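Local coordinates for protein cell Inhibiting Factor (CifBp) (Burkholderia pseudomallei, PDB 3GQM) that deamidates a glutamine of host NEDD8 to glutamate, shutting down cullin-RING ubiquitin ligases and inhibiting the host cell cycle, at residues 140-143 against 147-150; 164-169 against 258-263; 72-77 against 94-99; 46-51 against 65-70. All blocks are in the same frame, centred on the assembly; numbering follows the deposited sequence.

Contact 1 of 4, residues 140-143 against 147-150; sequences NTLD and NYVV
Leu142 and Asp143 close round the ring of Tyr148, one over a face and the other at the hydroxyl end. The methyl CD2 of Leu142 stands 4.1 Å from the centroid of the Tyr148 ring and only 11° off its normal, a CH-pi contact over the middle of the face. The rest of the leucine follows the same face toward one side of the ring: CB of Leu142 comes 3.5 Å from CE2 of Tyr148, and CD1 of Leu142 lies 3.8 Å from CD2 of Tyr148. At the far end the backbone N of Asp143 donates to OH of Tyr148, N to O 3.0 Å, with a bent N-H...O angle of 150°. The carbonyl O of Asp143 lies in the ring plane at the edge, 3.5 Å from CE2 of Tyr148. The phenol is thus held on a face, at an edge and at its oxygen, which should restrict its swing. Leu142 reaches the ring with CG anti to the carbonyl carbon (chi1 -54°), which puts both methyls above the phenol. In the second shell, OD1 of Asp143 accepts from the N of His145 within the short loop that leads to strand 147-154, while O of Asp143 accepts from NH2 of Arg173, whose side chain also touches Leu142 and Tyr148. The loop after helix 135-139 is thereby laid on one face of the antiparallel sheet. Leu142 touches Leu165 and Ser257 on the strands flanking 147-154, whereas Val149, pointing the other way, packs on Phe112, Met115 and Thr116 of helix 104-116.

Contact 2 of 4, residues 164-169 against 258-263; sequences DLPALT and HEYDFR
Tyr260 and Asp164 meet at about a right angle across the antiparallel sheet, on the side packed by helix 104-116, whose first residue is the inferred active-site Cys104; a helix laid on such a sheet is consistent with the papain-like clan to which the Cif family is assigned. Strand 147-154 runs between their two strands, so the phenol has to bridge it. Tyr260 does this with CG between its backbone N and carbonyl carbon (chi1 70°), a rotamer that carries the ring over the intervening strand. Its hydroxyl donates to OD1 of Asp164 with a short OH to OD1 distance of 2.5 Å. The bond uses the syn lone pair of OD1, and the carboxylate is turned 52° from the ring plane. OD1 nevertheless lies near that plane, at the ring edge, 3.3 Å from CE2 of Tyr260. The second carboxylate oxygen, OD2, forms a salt bridge with NE of Arg33 on helix 29-42, so both oxygens of this buried acid have partners and its negative charge is probably well compensated. CB of Pro166 packs against the hydroxyl, 3.7 Å from OH of Tyr260, and Met115 packs against both Asp164 and Tyr260. Asn147 of the middle strand joins the same segments with its amide, OD1 accepting from Ala167 N and ND2 donating to Tyr260 O. Further along, Asp261 caps helix 262-273 through OD2 and Gln264 N. Just before Tyr260 on the same strand, ND1 of His258 donates to O of Glu259, 2.6 Å away and 4° out of the imidazole plane.

Contact 3 of 4, residues 72-77 against 94-99; sequences NAIEKS and ADPFAL
One methyl group, CG2 of Ile74, meets three different partners: a proline ring, a carbonyl oxygen and an aromatic face. It lies 3.6 Å from CB of Pro96, equally far from the carbonyl O of Pro96, and over the Phe97 ring, 3.8 Å from its centroid and 20° off the normal. This CH-pi contact is displaced toward the rim, near CE1 of Phe97, and the two side chains run past each other in opposite directions. With CG1 beside the backbone N (chi1 -57°), CG2 of Ile74 is left anti to that N and faces the turn; the CG1 branch ends in CD1, which also comes 3.6 Å from O of Pro96. Glu75 takes the ring from another side. Its CG abuts the edge, 3.5 Å from CZ of Phe97, and the extended chain crosses the phenyl at about a right angle, with the carboxylate plane turned 51° from the ring. Here the acid contributes its aliphatic part. The residues facing the helix are presented by an Asx turn combined with a type I beta turn, Asp95 to Ala98. OD1 of Asp95 accepts from N of Phe97 at 2.6 Å, met nearly end-on to the C-O bond, and the backbone O of Asp95 accepts from N of Ala98. With Pro96 just after the acid, this turn sets the proline and the phenylalanine side by side against helix 67-80. Pro96 also touches Leu84 and Tyr87 of helix 84-91, placing the turn between two consecutive helices. The carbonyl O of Phe97 accepts from NH2 of Arg51, on helix 47-53, whose side chain packs on Ile74 as well.

Contact 4 of 4, residues 46-51 against 65-70; sequences GESSNR and RDPREI
Apolar contacts between Ser48 and Pro67 and between Arg51 and Ile70 bring the N-terminal parts of helices 47-53 and 67-80 together. CB of Ser48 rests 3.9 Å from CB of Pro67, the small serine allowing the two backbones to within 5.3 Å between the CA atoms of these residues. One turn later the aliphatic stem of Arg51 and the side chain of Ile70 slide past each other in opposite directions, CD of Arg51 lying 3.6 Å from CG2 of Ile70. The other branch of the isoleucine ends in CD1, 3.4 Å from the carbonyl O of Arg51. The arginine chain bends at chi2 (-145°) and chi3 (-147°), which lays its methylenes beside Ile70 and carries the guanidinium back along its own helix. Charged interactions are made within one helix or with more distant parts. NH2 of Arg51 forms a salt bridge with Glu47, although its modelled length is doubtfully short. Arg65, just before the second helix, donates through NH1 to the carbonyl of Val52 and through NH2 to that of Arg57 and to OD1 of Asn110 on helix 104-116. Backbone bonds begin each helix: N of Asn50 donates to O of Gly46 at 2.8 Å, and N of Ile70 to O of Asp66 at 3.0 Å. OD1 of Asp66 accepts weakly from N of Arg68. Aspartate at the N-cap with proline in the first helical position is a classic helix opening, here packed against the opening turn of another helix.

Overall arrangement
Contact 2 is buried and contact 4 partly so, whereas contacts 1 and 3 lie at the surface, on opposite sides of the chain's centre. Contacts 1 and 2, with centres 8 Å apart, share the antiparallel sheet: each turns on a tyrosine whose hydroxyl is fixed, accepting from a backbone amide in contact 1 and donating to a buried carboxylate in contact 2. Contacts 3 and 4 lie 11 Å apart between centres in the helical part; both use helix 67-80, and Arg51 links them. There methyl, proline and aliphatic packing dominates, while neither pair of segments is joined by a hydrogen bond of its own, and the local bonds shape turns and helix starts.

Contact 1 of 4, residues 140-143 against 147-150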
# COMPACT_ATOMS: atom_id res chain seq x y z
N ASN A 140 -15.05 -13.41 -6.47
CA ASN A 140 -16.33 -14.10 -6.47
C ASN A 140 -16.51 -15.10 -5.33
O ASN A 140 -17.62 -15.55 -5.12
CB ASN A 140 -16.58 -14.80 -7.80
CG ASN A 140 -16.91 -13.82 -8.90
OD1 ASN A 140 -17.33 -12.68 -8.64
ND2 ASN A 140 -16.71 -14.26 -10.15
N THR A 141 -15.43 -15.43 -4.62
CA THR A 141 -15.54 -16.31 -3.46
C THR A 141 -15.66 -15.54 -2.12
O THR A 141 -15.93 -16.14 -1.09
CB THR A 141 -14.38 -17.32 -3.39
OG1 THR A 141 -13.20 -16.68 -2.87
CG2 THR A 141 -14.09 -17.89 -4.79
N LEU A 142 -15.48 -14.22 -2.15
CA LEU A 142 -15.46 -13.41 -0.92
C LEU A 142 -16.85 -13.10 -0.35
O LEU A 142 -17.79 -12.85 -1.10
CB LEU A 142 -14.69 -12.11 -1.17
CG LEU A 142 -13.26 -12.23 -1.73
CD1 LEU A 142 -12.57 -10.89 -1.80
CD2 LEU A 142 -12.46 -13.17 -0.92
N ASP A 143 -16.97 -13.11 0.97
CA ASP A 143 -18.24 -12.86 1.64
C ASP A 143 -18.72 -11.44 1.29
O ASP A 143 -17.99 -10.47 1.50
CB ASP A 143 -18.01 -13.02 3.13
CG ASP A 143 -19.28 -13.14 3.94
OD1 ASP A 143 -20.26 -12.38 3.72
OD2 ASP A 143 -19.27 -13.99 4.86
N ASN A 147 -15.62 -6.87 4.71
CA ASN A 147 -14.56 -6.07 4.08
C ASN A 147 -13.32 -6.93 3.86
O ASN A 147 -12.97 -7.75 4.71
CB ASN A 147 -14.17 -4.88 4.97
CG ASN A 147 -15.37 -4.21 5.60
OD1 ASN A 147 -16.19 -3.62 4.91
ND2 ASN A 147 -15.50 -4.31 6.92
N TYR A 148 -12.66 -6.74 2.72
CA TYR A 148 -11.39 -7.40 2.47
C TYR A 148 -10.48 -6.38 1.92
O TYR A 148 -10.92 -5.43 1.26
CB TYR A 148 -11.52 -8.52 1.41
CG TYR A 148 -12.37 -9.65 1.85
CD1 TYR A 148 -11.81 -10.76 2.49
CD2 TYR A 148 -13.75 -9.61 1.62
CE1 TYR A 148 -12.62 -11.82 2.92
CE2 TYR A 148 -14.56 -10.65 2.01
CZ TYR A 148 -14.01 -11.74 2.66
OH TYR A 148 -14.87 -12.74 3.03
N VAL A 149 -9.20 -6.59 2.19
CA VAL A 149 -8.12 -5.88 1.49
C VAL A 149 -7.22 -6.93 0.84
O VAL A 149 -6.99 -7.98 1.43
CB VAL A 149 -7.36 -4.94 2.42
CG1 VAL A 149 -6.75 -5.69 3.64
CG2 VAL A 149 -6.27 -4.20 1.63
N VAL A 150 -6.78 -6.67 -0.39
CA VAL A 150 -5.96 -7.60 -1.17
C VAL A 150 -4.63 -6.95 -1.35
O VAL A 150 -4.54 -5.79 -1.76
CB VAL A 150 -6.54 -7.86 -2.56
CG1 VAL A 150 -5.60 -8.71 -3.39
CG2 VAL A 150 -7.93 -8.53 -2.45

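Contact 2 of 4, residues 164-169 against 258-263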
# COMPACT_ATOMS: atom_id res chain seq x y z
N ASP A 164 -8.53 -2.21 -1.82
CA ASP A 164 -9.47 -2.21 -0.72
C ASP A 164 -10.89 -2.56 -1.24
O ASP A 164 -11.38 -1.95 -2.19
CB ASP A 164 -9.46 -0.82 -0.11
CG ASP A 164 -10.20 -0.74 1.22
OD1 ASP A 164 -10.77 -1.73 1.68
OD2 ASP A 164 -10.24 0.35 1.79
N LEU A 165 -11.50 -3.57 -0.65
CA LEU A 165 -12.85 -4.04 -1.03
C LEU A 165 -13.81 -3.92 0.16
O LEU A 165 -14.19 -4.92 0.77
CB LEU A 165 -12.79 -5.51 -1.50
CG LEU A 165 -11.81 -5.78 -2.65
CD1 LEU A 165 -11.51 -7.27 -2.80
CD2 LEU A 165 -12.38 -5.27 -3.98
N PRO A 166 -14.21 -2.69 0.51
CA PRO A 166 -15.10 -2.62 1.66
C PRO A 166 -16.47 -3.14 1.29
O PRO A 166 -16.86 -3.04 0.13
CB PRO A 166 -15.20 -1.11 1.96
CG PRO A 166 -14.75 -0.40 0.71
CD PRO A 166 -13.96 -1.39 -0.14
N ALA A 167 -17.21 -3.69 2.26
CA ALA A 167 -18.62 -4.01 1.96
C ALA A 167 -19.47 -2.73 2.01
O ALA A 167 -19.39 -1.93 2.95
CB ALA A 167 -19.15 -5.09 2.88
N LEU A 168 -20.22 -2.51 0.94
CA LEU A 168 -21.13 -1.36 0.81
C LEU A 168 -22.61 -1.78 0.73
O LEU A 168 -23.01 -2.53 -0.18
CB LEU A 168 -20.75 -0.48 -0.40
CG LEU A 168 -19.77 0.69 -0.22
CD1 LEU A 168 -18.76 0.57 0.94
CD2 LEU A 168 -19.03 0.92 -1.54
N THR A 169 -23.39 -1.31 1.71
CA THR A 169 -24.82 -1.68 1.87
C THR A 169 -25.67 -1.36 0.62
O THR A 169 -25.64 -0.24 0.11
CB THR A 169 -25.44 -0.99 3.09
OG1 THR A 169 -24.52 -1.09 4.19
CG2 THR A 169 -26.76 -1.65 3.49
N HIS A 258 -7.51 -10.61 2.78
CA HIS A 258 -7.67 -10.79 4.21
C HIS A 258 -8.82 -9.91 4.64
O HIS A 258 -8.84 -8.71 4.36
CB HIS A 258 -6.40 -10.28 4.91
CG HIS A 258 -6.28 -10.71 6.33
ND1 HIS A 258 -7.17 -10.33 7.30
CD2 HIS A 258 -5.35 -11.49 6.95
CE1 HIS A 258 -6.81 -10.86 8.46
NE2 HIS A 258 -5.71 -11.57 8.27
N GLU A 259 -9.74 -10.48 5.41
CA GLU A 259 -10.83 -9.68 5.94
C GLU A 259 -10.33 -8.62 6.90
O GLU A 259 -9.24 -8.76 7.51
CB GLU A 259 -11.89 -10.54 6.65
CG GLU A 259 -11.36 -11.35 7.82
CD GLU A 259 -12.43 -12.31 8.37
OE1 GLU A 259 -13.40 -11.80 8.96
OE2 GLU A 259 -12.33 -13.55 8.18
N TYR A 260 -11.13 -7.56 7.03
CA TYR A 260 -10.91 -6.60 8.09
C TYR A 260 -12.22 -6.09 8.65
O TYR A 260 -13.26 -6.05 7.95
CB TYR A 260 -9.99 -5.44 7.63
CG TYR A 260 -10.57 -4.45 6.62
CD1 TYR A 260 -11.27 -3.30 7.04
CD2 TYR A 260 -10.43 -4.68 5.23
CE1 TYR A 260 -11.80 -2.38 6.12
CE2 TYR A 260 -10.95 -3.78 4.30
CZ TYR A 260 -11.60 -2.62 4.74
OH TYR A 260 -12.10 -1.78 3.80
N ASP A 261 -12.16 -5.74 9.92
CA ASP A 261 -13.20 -5.00 10.59
C ASP A 261 -13.06 -3.51 10.31
O ASP A 261 -12.07 -2.91 10.70
CB ASP A 261 -13.08 -5.17 12.09
CG ASP A 261 -14.21 -4.49 12.82
OD1 ASP A 261 -15.25 -5.15 12.98
OD2 ASP A 261 -14.09 -3.30 13.19
N PHE A 262 -14.05 -2.89 9.71
CA PHE A 262 -13.95 -1.45 9.49
C PHE A 262 -13.73 -0.54 10.70
O PHE A 262 -12.98 0.44 10.64
CB PHE A 262 -15.15 -0.94 8.67
CG PHE A 262 -15.03 0.48 8.29
CD1 PHE A 262 -14.15 0.86 7.25
CD2 PHE A 262 -15.75 1.46 8.98
CE1 PHE A 262 -14.00 2.20 6.90
CE2 PHE A 262 -15.63 2.81 8.66
CZ PHE A 262 -14.76 3.19 7.62
N ARG A 263 -14.42 -0.81 11.80
CA ARG A 263 -14.23 0.02 13.01
C ARG A 263 -12.86 -0.18 13.61
O ARG A 263 -12.29 0.75 14.17
CB ARG A 263 -15.28 -0.28 14.10
CG ARG A 263 -16.69 0.17 13.73
CD ARG A 263 -17.60 0.06 15.00
NE ARG A 263 -19.01 0.29 14.70
CZ ARG A 263 -19.51 1.49 14.38
NH1 ARG A 263 -20.80 1.61 14.12
NH2 ARG A 263 -18.72 2.56 14.32

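Contact 3 of 4, residues 72-77 against 94-99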
# COMPACT_ATOMS: atom_id res chain seq x y z
N ASN A 72 15.35 5.81 19.55
CA ASN A 72 16.57 5.30 20.22
C ASN A 72 17.33 4.27 19.40
O ASN A 72 18.55 4.23 19.47
CB ASN A 72 16.24 4.70 21.59
CG ASN A 72 15.95 5.77 22.64
OD1 ASN A 72 16.19 6.96 22.43
ND2 ASN A 72 15.40 5.33 23.78
N ALA A 73 16.61 3.45 18.62
CA ALA A 73 17.23 2.45 17.76
C ALA A 73 17.99 3.13 16.64
O ALA A 73 19.11 2.74 16.33
CB ALA A 73 16.15 1.45 17.18
N ILE A 74 17.40 4.16 16.05
CA ILE A 74 18.11 4.93 15.06
C ILE A 74 19.36 5.61 15.68
O ILE A 74 20.44 5.57 15.07
CB ILE A 74 17.21 5.98 14.36
CG1 ILE A 74 15.99 5.30 13.69
CG2 ILE A 74 18.03 6.83 13.38
CD1 ILE A 74 14.85 6.28 13.31
N GLU A 75 19.22 6.22 16.87
CA GLU A 75 20.39 6.84 17.53
C GLU A 75 21.50 5.78 17.69
O GLU A 75 22.64 5.99 17.31
CB GLU A 75 20.04 7.44 18.91
CG GLU A 75 19.16 8.68 18.85
CD GLU A 75 18.62 9.11 20.23
OE1 GLU A 75 19.29 8.81 21.27
OE2 GLU A 75 17.53 9.75 20.26
N LYS A 76 21.13 4.64 18.24
CA LYS A 76 22.08 3.56 18.43
C LYS A 76 22.80 3.20 17.12
O LYS A 76 24.05 3.17 17.05
CB LYS A 76 21.38 2.36 19.02
CG LYS A 76 22.35 1.25 19.32
CD LYS A 76 21.65 -0.05 19.67
CE LYS A 76 22.65 -1.24 19.45
NZ LYS A 76 22.66 -1.73 17.99
N SER A 77 22.01 2.96 16.08
CA SER A 77 22.58 2.62 14.77
C SER A 77 23.57 3.71 14.28
O SER A 77 24.64 3.42 13.70
CB SER A 77 21.45 2.38 13.74
OG SER A 77 21.92 2.53 12.41
N ALA A 94 21.73 9.64 3.51
CA ALA A 94 20.41 9.79 4.11
C ALA A 94 20.49 10.11 5.60
O ALA A 94 21.19 9.42 6.35
CB ALA A 94 19.55 8.55 3.87
N ASP A 95 19.79 11.15 6.01
CA ASP A 95 19.61 11.41 7.42
C ASP A 95 18.59 10.42 7.95
O ASP A 95 17.40 10.55 7.67
CB ASP A 95 19.11 12.82 7.70
CG ASP A 95 19.11 13.15 9.18
OD1 ASP A 95 18.59 12.34 10.00
OD2 ASP A 95 19.65 14.21 9.54
N PRO A 96 19.05 9.47 8.76
CA PRO A 96 18.21 8.44 9.32
C PRO A 96 17.16 9.00 10.29
O PRO A 96 16.25 8.28 10.63
CB PRO A 96 19.23 7.55 10.07
CG PRO A 96 20.26 8.45 10.45
CD PRO A 96 20.40 9.43 9.34
N PHE A 97 17.26 10.27 10.72
CA PHE A 97 16.17 10.81 11.56
C PHE A 97 15.04 11.48 10.79
O PHE A 97 14.03 11.86 11.37
CB PHE A 97 16.67 11.75 12.66
CG PHE A 97 17.57 11.08 13.66
CD1 PHE A 97 17.04 10.30 14.68
CD2 PHE A 97 18.95 11.21 13.55
CE1 PHE A 97 17.88 9.65 15.59
CE2 PHE A 97 19.79 10.57 14.45
CZ PHE A 97 19.24 9.79 15.48
N ALA A 98 15.20 11.61 9.48
CA ALA A 98 14.22 12.32 8.67
C ALA A 98 12.93 11.53 8.58
O ALA A 98 12.90 10.33 8.77
CB ALA A 98 14.76 12.63 7.28
N LEU A 99 11.84 12.22 8.32
CA LEU A 99 10.57 11.53 8.24
C LEU A 99 10.50 10.93 6.86
O LEU A 99 11.11 11.44 5.91
CB LEU A 99 9.40 12.45 8.54
CG LEU A 99 9.35 13.08 9.95
CD1 LEU A 99 7.91 13.33 10.27
CD2 LEU A 99 9.99 12.16 10.98

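Contact 4 of 4, residues 46-51 against 65-70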
# COMPACT_ATOMS: atom_id res chain seq x y z
N GLY A 46 3.91 14.39 11.43
CA GLY A 46 4.30 14.17 12.82
C GLY A 46 5.32 13.03 12.98
O GLY A 46 5.20 11.95 12.37
N GLU A 47 6.32 13.28 13.83
CA GLU A 47 7.45 12.36 13.99
C GLU A 47 6.96 11.03 14.51
O GLU A 47 7.24 10.00 13.92
CB GLU A 47 8.51 12.96 14.91
CG GLU A 47 9.87 12.39 14.69
CD GLU A 47 10.90 12.81 15.75
OE1 GLU A 47 10.70 13.85 16.44
OE2 GLU A 47 11.90 12.10 15.89
N SER A 48 6.21 11.05 15.60
CA SER A 48 5.78 9.83 16.22
C SER A 48 4.85 9.02 15.29
O SER A 48 5.04 7.83 15.10
CB SER A 48 5.17 10.11 17.58
OG SER A 48 6.12 10.82 18.39
N SER A 49 3.90 9.70 14.68
CA SER A 49 2.98 9.05 13.72
C SER A 49 3.77 8.43 12.55
O SER A 49 3.61 7.24 12.25
CB SER A 49 1.94 10.06 13.20
OG SER A 49 1.00 10.33 14.22
N ASN A 50 4.63 9.24 11.93
CA ASN A 50 5.46 8.79 10.80
C ASN A 50 6.26 7.50 11.10
O ASN A 50 6.19 6.53 10.35
CB ASN A 50 6.36 9.93 10.30
CG ASN A 50 7.04 9.61 8.99
OD1 ASN A 50 8.04 8.90 8.96
ND2 ASN A 50 6.55 10.18 7.89
N ARG A 51 7.01 7.50 12.20
CA ARG A 51 7.84 6.32 12.59
C ARG A 51 7.04 5.08 12.96
O ARG A 51 7.44 3.94 12.67
CB ARG A 51 8.74 6.69 13.77
CG ARG A 51 9.74 7.77 13.42
CD ARG A 51 11.05 7.55 14.15
NE ARG A 51 11.67 8.84 14.47
CZ ARG A 51 12.32 9.61 13.61
NH1 ARG A 51 12.48 9.22 12.34
NH2 ARG A 51 12.83 10.77 14.02
N ARG A 65 4.06 -0.53 18.28
CA ARG A 65 5.32 0.18 18.02
C ARG A 65 5.54 1.42 18.90
O ARG A 65 4.71 2.33 18.94
CB ARG A 65 5.45 0.59 16.55
CG ARG A 65 5.57 -0.60 15.59
CD ARG A 65 5.34 -0.16 14.16
NE ARG A 65 5.47 -1.28 13.23
CZ ARG A 65 5.25 -1.20 11.92
NH1 ARG A 65 4.88 -0.03 11.36
NH2 ARG A 65 5.43 -2.28 11.19
N ASP A 66 6.71 1.48 19.53
CA ASP A 66 7.05 2.57 20.42
C ASP A 66 7.91 3.54 19.68
O ASP A 66 9.00 3.18 19.32
CB ASP A 66 7.87 2.03 21.59
CG ASP A 66 7.94 2.99 22.77
OD1 ASP A 66 7.69 4.21 22.63
OD2 ASP A 66 8.25 2.47 23.87
N PRO A 67 7.42 4.77 19.44
CA PRO A 67 8.15 5.76 18.68
C PRO A 67 9.44 6.26 19.38
O PRO A 67 10.37 6.64 18.67
CB PRO A 67 7.15 6.91 18.51
CG PRO A 67 6.17 6.76 19.63
CD PRO A 67 6.12 5.27 19.92
N ARG A 68 9.47 6.29 20.72
CA ARG A 68 10.68 6.61 21.48
C ARG A 68 11.77 5.53 21.25
O ARG A 68 12.90 5.86 20.96
CB ARG A 68 10.43 6.75 23.00
N GLU A 69 11.40 4.26 21.39
CA GLU A 69 12.32 3.17 21.15
C GLU A 69 12.84 3.14 19.70
O GLU A 69 14.03 2.93 19.46
CB GLU A 69 11.65 1.85 21.53
CG GLU A 69 11.43 1.73 23.04
N ILE A 70 11.94 3.37 18.74
CA ILE A 70 12.36 3.47 17.35
C ILE A 70 13.42 4.55 17.23
O ILE A 70 14.45 4.34 16.61
CB ILE A 70 11.17 3.75 16.40
CG1 ILE A 70 10.21 2.53 16.35
CG2 ILE A 70 11.70 4.09 14.97
CD1 ILE A 70 8.83 2.81 15.59